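Local structure of Na Glutathione S-transferase 2 (Necator americanus, 2ON5) at residues Tyr147-Ala161 with Ile181-Leu194. The protein binds glutathione and probably catalyses its conjugation to electrophilic compounds. Sequence-based numbering, arbitrary orientation.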
loop_
_atom_site.group_PDB
_atom_site.type_symbol
_atom_site.label_atom_id
_atom_site.label_comp_id
_atom_site.label_asym_id
_atom_site.label_seq_id
_atom_site.Cartn_x
_atom_site.Cartn_y
_atom_site.Cartn_z
ATOM N N TYR A 147 -3.262 20.948 5.309
ATOM C CA TYR A 147 -3.215 19.673 4.587
ATOM C C TYR A 147 -2.082 18.790 5.116
ATOM O O TYR A 147 -1.125 19.275 5.751
ATOM C CB TYR A 147 -3.076 19.877 3.064
ATOM C CG TYR A 147 -4.169 20.716 2.425
ATOM C CD1 TYR A 147 -3.893 21.993 1.932
ATOM C CD2 TYR A 147 -5.473 20.243 2.327
ATOM C CE1 TYR A 147 -4.884 22.774 1.355
ATOM C CE2 TYR A 147 -6.471 21.005 1.754
ATOM C CZ TYR A 147 -6.182 22.272 1.270
ATOM O OH TYR A 147 -7.199 23.035 0.686
ATOM N N LEU A 148 -2.172 17.493 4.830
ATOM C CA LEU A 148 -1.243 16.539 5.457
ATOM C C LEU A 148 0.189 16.718 4.945
ATOM O O LEU A 148 1.141 16.639 5.724
ATOM C CB LEU A 148 -1.735 15.107 5.274
ATOM C CG LEU A 148 -3.044 14.809 6.012
ATOM C CD1 LEU A 148 -3.667 13.558 5.383
ATOM C CD2 LEU A 148 -2.784 14.626 7.531
ATOM N N VAL A 149 0.331 16.976 3.642
ATOM C CA VAL A 149 1.655 17.173 3.036
ATOM C C VAL A 149 1.600 18.371 2.092
ATOM O O VAL A 149 0.740 18.440 1.214
ATOM C CB VAL A 149 2.151 15.936 2.257
ATOM C CG1 VAL A 149 3.576 16.152 1.756
ATOM C CG2 VAL A 149 2.112 14.673 3.127
ATOM N N GLY A 150 2.517 19.323 2.271
ATOM C CA GLY A 150 2.564 20.472 1.368
ATOM C C GLY A 150 1.413 21.450 1.570
ATOM O O GLY A 150 0.711 21.415 2.602
ATOM N N ASP A 151 1.217 22.320 0.581
ATOM C CA ASP A 151 0.348 23.464 0.726
ATOM C C ASP A 151 -0.970 23.265 -0.006
ATOM O O ASP A 151 -1.836 24.122 0.072
ATOM C CB ASP A 151 1.047 24.745 0.212
ATOM C CG ASP A 151 2.241 25.169 1.074
ATOM O OD1 ASP A 151 3.145 25.844 0.535
ATOM O OD2 ASP A 151 2.275 24.855 2.279
ATOM N N SER A 152 -1.135 22.144 -0.715
ATOM C CA SER A 152 -2.368 21.925 -1.464
ATOM C C SER A 152 -2.922 20.499 -1.272
ATOM O O SER A 152 -2.209 19.624 -0.776
ATOM C CB SER A 152 -2.144 22.236 -2.952
ATOM O OG SER A 152 -1.161 21.383 -3.498
ATOM N N VAL A 153 -4.190 20.295 -1.641
ATOM C CA VAL A 153 -4.882 19.004 -1.418
ATOM C C VAL A 153 -4.237 17.863 -2.205
ATOM O O VAL A 153 -3.857 18.036 -3.367
ATOM C CB VAL A 153 -6.421 19.091 -1.694
ATOM C CG1 VAL A 153 -6.738 19.262 -3.206
ATOM C CG2 VAL A 153 -7.165 17.865 -1.093
ATOM N N THR A 154 -4.095 16.707 -1.553
ATOM C CA THR A 154 -3.599 15.507 -2.211
ATOM C C THR A 154 -4.532 14.325 -1.948
ATOM O O THR A 154 -5.449 14.414 -1.123
ATOM C CB THR A 154 -2.164 15.099 -1.751
ATOM O OG1 THR A 154 -2.210 14.648 -0.402
ATOM C CG2 THR A 154 -1.180 16.247 -1.938
ATOM N N TYR A 155 -4.285 13.207 -2.621
ATOM C CA TYR A 155 -5.177 12.048 -2.394
ATOM C C TYR A 155 -5.111 11.523 -0.956
ATOM O O TYR A 155 -6.060 10.889 -0.471
ATOM C CB TYR A 155 -4.976 10.952 -3.450
ATOM C CG TYR A 155 -3.724 10.126 -3.283
ATOM C CD1 TYR A 155 -3.755 8.971 -2.510
ATOM C CD2 TYR A 155 -2.513 10.488 -3.894
ATOM C CE1 TYR A 155 -2.611 8.194 -2.323
ATOM C CE2 TYR A 155 -1.350 9.699 -3.716
ATOM C CZ TYR A 155 -1.423 8.561 -2.919
ATOM O OH TYR A 155 -0.323 7.765 -2.701
ATOM N N ALA A 156 -4.004 11.790 -0.259
ATOM C CA ALA A 156 -3.943 11.396 1.145
ATOM C C ALA A 156 -4.972 12.208 1.975
ATOM O O ALA A 156 -5.610 11.655 2.870
ATOM C CB ALA A 156 -2.515 11.551 1.701
ATOM N N ASP A 157 -5.116 13.506 1.680
ATOM C CA ASP A 157 -6.155 14.343 2.309
ATOM C C ASP A 157 -7.557 13.763 2.066
ATOM O O ASP A 157 -8.389 13.693 2.980
ATOM C CB ASP A 157 -6.089 15.776 1.808
ATOM C CG ASP A 157 -4.783 16.459 2.188
ATOM O OD1 ASP A 157 -4.048 16.853 1.252
ATOM O OD2 ASP A 157 -4.498 16.530 3.420
ATOM N N LEU A 158 -7.789 13.339 0.832
ATOM C CA LEU A 158 -9.105 12.872 0.438
ATOM C C LEU A 158 -9.412 11.607 1.203
ATOM O O LEU A 158 -10.513 11.472 1.730
ATOM C CB LEU A 158 -9.186 12.643 -1.085
ATOM C CG LEU A 158 -8.960 13.868 -2.001
ATOM C CD1 LEU A 158 -8.952 13.519 -3.508
ATOM C CD2 LEU A 158 -9.997 14.962 -1.727
ATOM N N CYS A 159 -8.415 10.714 1.310
ATOM C CA CYS A 159 -8.581 9.455 2.080
ATOM C C CYS A 159 -8.953 9.765 3.522
ATOM O O CYS A 159 -9.917 9.203 4.051
ATOM C CB CYS A 159 -7.312 8.583 2.062
ATOM S SG CYS A 159 -6.995 7.827 0.451
ATOM N N LEU A 160 -8.175 10.628 4.176
ATOM C CA LEU A 160 -8.448 10.908 5.594
ATOM C C LEU A 160 -9.785 11.630 5.847
ATOM O O LEU A 160 -10.556 11.218 6.750
ATOM C CB LEU A 160 -7.287 11.672 6.249
ATOM C CG LEU A 160 -7.428 11.920 7.748
ATOM C CD1 LEU A 160 -7.391 10.607 8.538
ATOM C CD2 LEU A 160 -6.369 12.923 8.206
ATOM N N ALA A 161 -10.029 12.721 5.117
ATOM C CA ALA A 161 -11.275 13.514 5.261
ATOM C C ALA A 161 -12.502 12.624 5.016
ATOM O O ALA A 161 -13.515 12.673 5.757
ATOM C CB ALA A 161 -11.279 14.713 4.266
ATOM N N ILE A 181 -8.028 17.117 13.327
ATOM C CA ILE A 181 -8.490 16.129 12.344
ATOM C C ILE A 181 -9.886 16.498 11.874
ATOM O O ILE A 181 -10.172 16.412 10.688
ATOM C CB ILE A 181 -8.404 14.658 12.907
ATOM C CG1 ILE A 181 -7.009 14.377 13.503
ATOM C CG2 ILE A 181 -8.771 13.645 11.817
ATOM C CD1 ILE A 181 -5.852 14.475 12.470
ATOM N N LYS A 182 -10.741 16.948 12.801
ATOM C CA LYS A 182 -12.014 17.559 12.394
ATOM C C LYS A 182 -11.837 18.781 11.488
ATOM O O LYS A 182 -12.542 18.906 10.470
ATOM C CB LYS A 182 -12.883 17.909 13.602
ATOM C CG LYS A 182 -14.346 18.142 13.242
ATOM C CD LYS A 182 -15.203 18.245 14.497
ATOM C CE LYS A 182 -16.674 18.369 14.129
ATOM N NZ LYS A 182 -17.555 18.426 15.364
ATOM N N ALA A 183 -10.920 19.678 11.858
ATOM C CA ALA A 183 -10.652 20.866 11.058
ATOM C C ALA A 183 -10.228 20.455 9.643
ATOM O O ALA A 183 -10.666 21.032 8.660
ATOM C CB ALA A 183 -9.549 21.732 11.711
ATOM N N HIS A 184 -9.380 19.434 9.570
ATOM C CA HIS A 184 -8.903 18.908 8.294
ATOM C C HIS A 184 -10.036 18.380 7.423
ATOM O O HIS A 184 -10.130 18.730 6.236
ATOM C CB HIS A 184 -7.833 17.834 8.539
ATOM C CG HIS A 184 -7.475 17.063 7.310
ATOM N ND1 HIS A 184 -6.483 17.473 6.444
ATOM C CD2 HIS A 184 -8.006 15.930 6.776
ATOM C CE1 HIS A 184 -6.388 16.600 5.450
ATOM N NE2 HIS A 184 -7.292 15.654 5.633
ATOM N N ALA A 185 -10.921 17.565 8.000
ATOM C CA ALA A 185 -12.045 17.030 7.216
ATOM C C ALA A 185 -12.889 18.168 6.661
ATOM O O ALA A 185 -13.293 18.127 5.489
ATOM C CB ALA A 185 -12.910 16.076 8.050
ATOM N N GLU A 186 -13.117 19.204 7.469
ATOM C CA GLU A 186 -14.030 20.271 7.045
ATOM C C GLU A 186 -13.377 21.213 6.033
ATOM O O GLU A 186 -14.061 21.703 5.148
ATOM C CB GLU A 186 -14.646 21.028 8.224
ATOM C CG GLU A 186 -15.610 20.141 9.033
ATOM C CD GLU A 186 -16.331 20.905 10.151
ATOM O OE1 GLU A 186 -17.248 20.315 10.745
ATOM O OE2 GLU A 186 -15.985 22.074 10.426
ATOM N N LYS A 187 -12.066 21.422 6.161
ATOM C CA LYS A 187 -11.290 22.158 5.138
ATOM C C LYS A 187 -11.347 21.476 3.761
ATOM O O LYS A 187 -11.742 22.093 2.760
ATOM C CB LYS A 187 -9.843 22.369 5.596
ATOM C CG LYS A 187 -8.966 23.162 4.586
ATOM C CD LYS A 187 -7.536 23.313 5.092
ATOM C CE LYS A 187 -6.714 24.217 4.175
ATOM N NZ LYS A 187 -7.130 25.608 4.398
ATOM N N VAL A 188 -10.986 20.192 3.726
ATOM C CA VAL A 188 -10.990 19.382 2.492
ATOM C C VAL A 188 -12.360 19.352 1.833
ATOM O O VAL A 188 -12.486 19.640 0.646
ATOM C CB VAL A 188 -10.447 17.941 2.778
ATOM C CG1 VAL A 188 -10.590 16.984 1.547
ATOM C CG2 VAL A 188 -8.953 18.019 3.253
ATOM N N ARG A 189 -13.390 19.050 2.615
ATOM C CA ARG A 189 -14.747 18.859 2.096
ATOM C C ARG A 189 -15.441 20.145 1.630
ATOM O O ARG A 189 -16.468 20.077 0.953
ATOM C CB ARG A 189 -15.595 18.079 3.109
ATOM C CG ARG A 189 -15.167 16.598 3.179
ATOM C CD ARG A 189 -15.583 15.898 4.488
ATOM N NE ARG A 189 -17.012 16.060 4.799
ATOM C CZ ARG A 189 -18.005 15.309 4.317
ATOM N NH1 ARG A 189 -17.773 14.327 3.434
ATOM N NH2 ARG A 189 -19.259 15.569 4.696
ATOM N N SER A 190 -14.861 21.299 1.967
ATOM C CA SER A 190 -15.393 22.598 1.544
ATOM C C SER A 190 -14.783 23.076 0.220
ATOM O O SER A 190 -15.211 24.102 -0.316
ATOM C CB SER A 190 -15.199 23.651 2.635
ATOM O OG SER A 190 -13.801 23.863 2.869
ATOM N N ILE A 191 -13.784 22.361 -0.302
ATOM C CA ILE A 191 -13.260 22.691 -1.634
ATOM C C ILE A 191 -14.462 22.601 -2.589
ATOM O O ILE A 191 -15.143 21.591 -2.602
ATOM C CB ILE A 191 -12.137 21.722 -2.073
ATOM C CG1 ILE A 191 -10.915 21.859 -1.139
ATOM C CG2 ILE A 191 -11.827 21.936 -3.577
ATOM C CD1 ILE A 191 -9.855 20.739 -1.270
ATOM N N PRO A 192 -14.747 23.675 -3.359
ATOM C CA PRO A 192 -16.009 23.732 -4.116
ATOM C C PRO A 192 -16.395 22.501 -4.938
ATOM O O PRO A 192 -17.515 22.027 -4.770
ATOM C CB PRO A 192 -15.831 24.971 -4.983
ATOM C CG PRO A 192 -15.008 25.866 -4.108
ATOM C CD PRO A 192 -13.976 24.923 -3.544
ATOM N N ALA A 193 -15.502 21.976 -5.786
ATOM C CA ALA A 193 -15.861 20.804 -6.614
ATOM C C ALA A 193 -16.156 19.543 -5.777
ATOM O O ALA A 193 -16.988 18.711 -6.142
ATOM C CB ALA A 193 -14.791 20.524 -7.671
ATOM N N LEU A 194 -15.482 19.425 -4.641
ATOM C CA LEU A 194 -15.734 18.330 -3.721
ATOM C C LEU A 194 -17.050 18.545 -2.973
ATOM O O LEU A 194 -17.834 17.610 -2.833
ATOM C CB LEU A 194 -14.561 18.169 -2.739
ATOM C CG LEU A 194 -14.629 16.974 -1.785
ATOM C CD1 LEU A 194 -15.070 15.681 -2.508
ATOM C CD2 LEU A 194 -13.262 16.769 -1.064
#
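The backbone carbonyl of D157 is gripped twice: A161 N donates to D157 O at 2.9 Å within helix 155-161, and H184 NE2 adds a weak bond to D157 O from the other helix, 3.5 Å long and 154° at the hydrogen. H184 reaches it with CG anti to the backbone N, while its ND1 makes a weak bond to G146 O; both ring nitrogens face carbonyl oxygens, which probably limits rotation of the ring. L160 CD2 approaches H184 CD2 obliquely at 3.7 Å, and V188 CG2 lies against one ring face. The D157 carboxylate serves its own segment: OD1 accepts from T154 N with its anti lone pair at 2.8 Å, completing the capping box that starts helix 155-168. Y147 is clamped between two groups. K187 CE sits over one face of its ring, 3.9 Å from the centroid and 27° off the normal, a CH-pi contact, and the backbone at S152-V153 covers the opposite face. Segments 155-161 and 181-189 cross at 114°, and the small A161 lets the backbones close in, A161 CA lying 4.1 Å from A185 CA. A161 CB meets V188 CG1 at 3.6 Å, and V188 CG1 also touches L158 CD2. Beyond it, V153 and I191 meet tip to tip. Both segments belong to the helical C-terminal domain, where helix 117-143 packs on L148, L160 and I181; L158, I191 and L194 touch helix 16-25 of the N-terminal domain, placing this end at the domain interface. Cohesion probably rests mainly on apolar packing, with the histidine bond a weak polar addition.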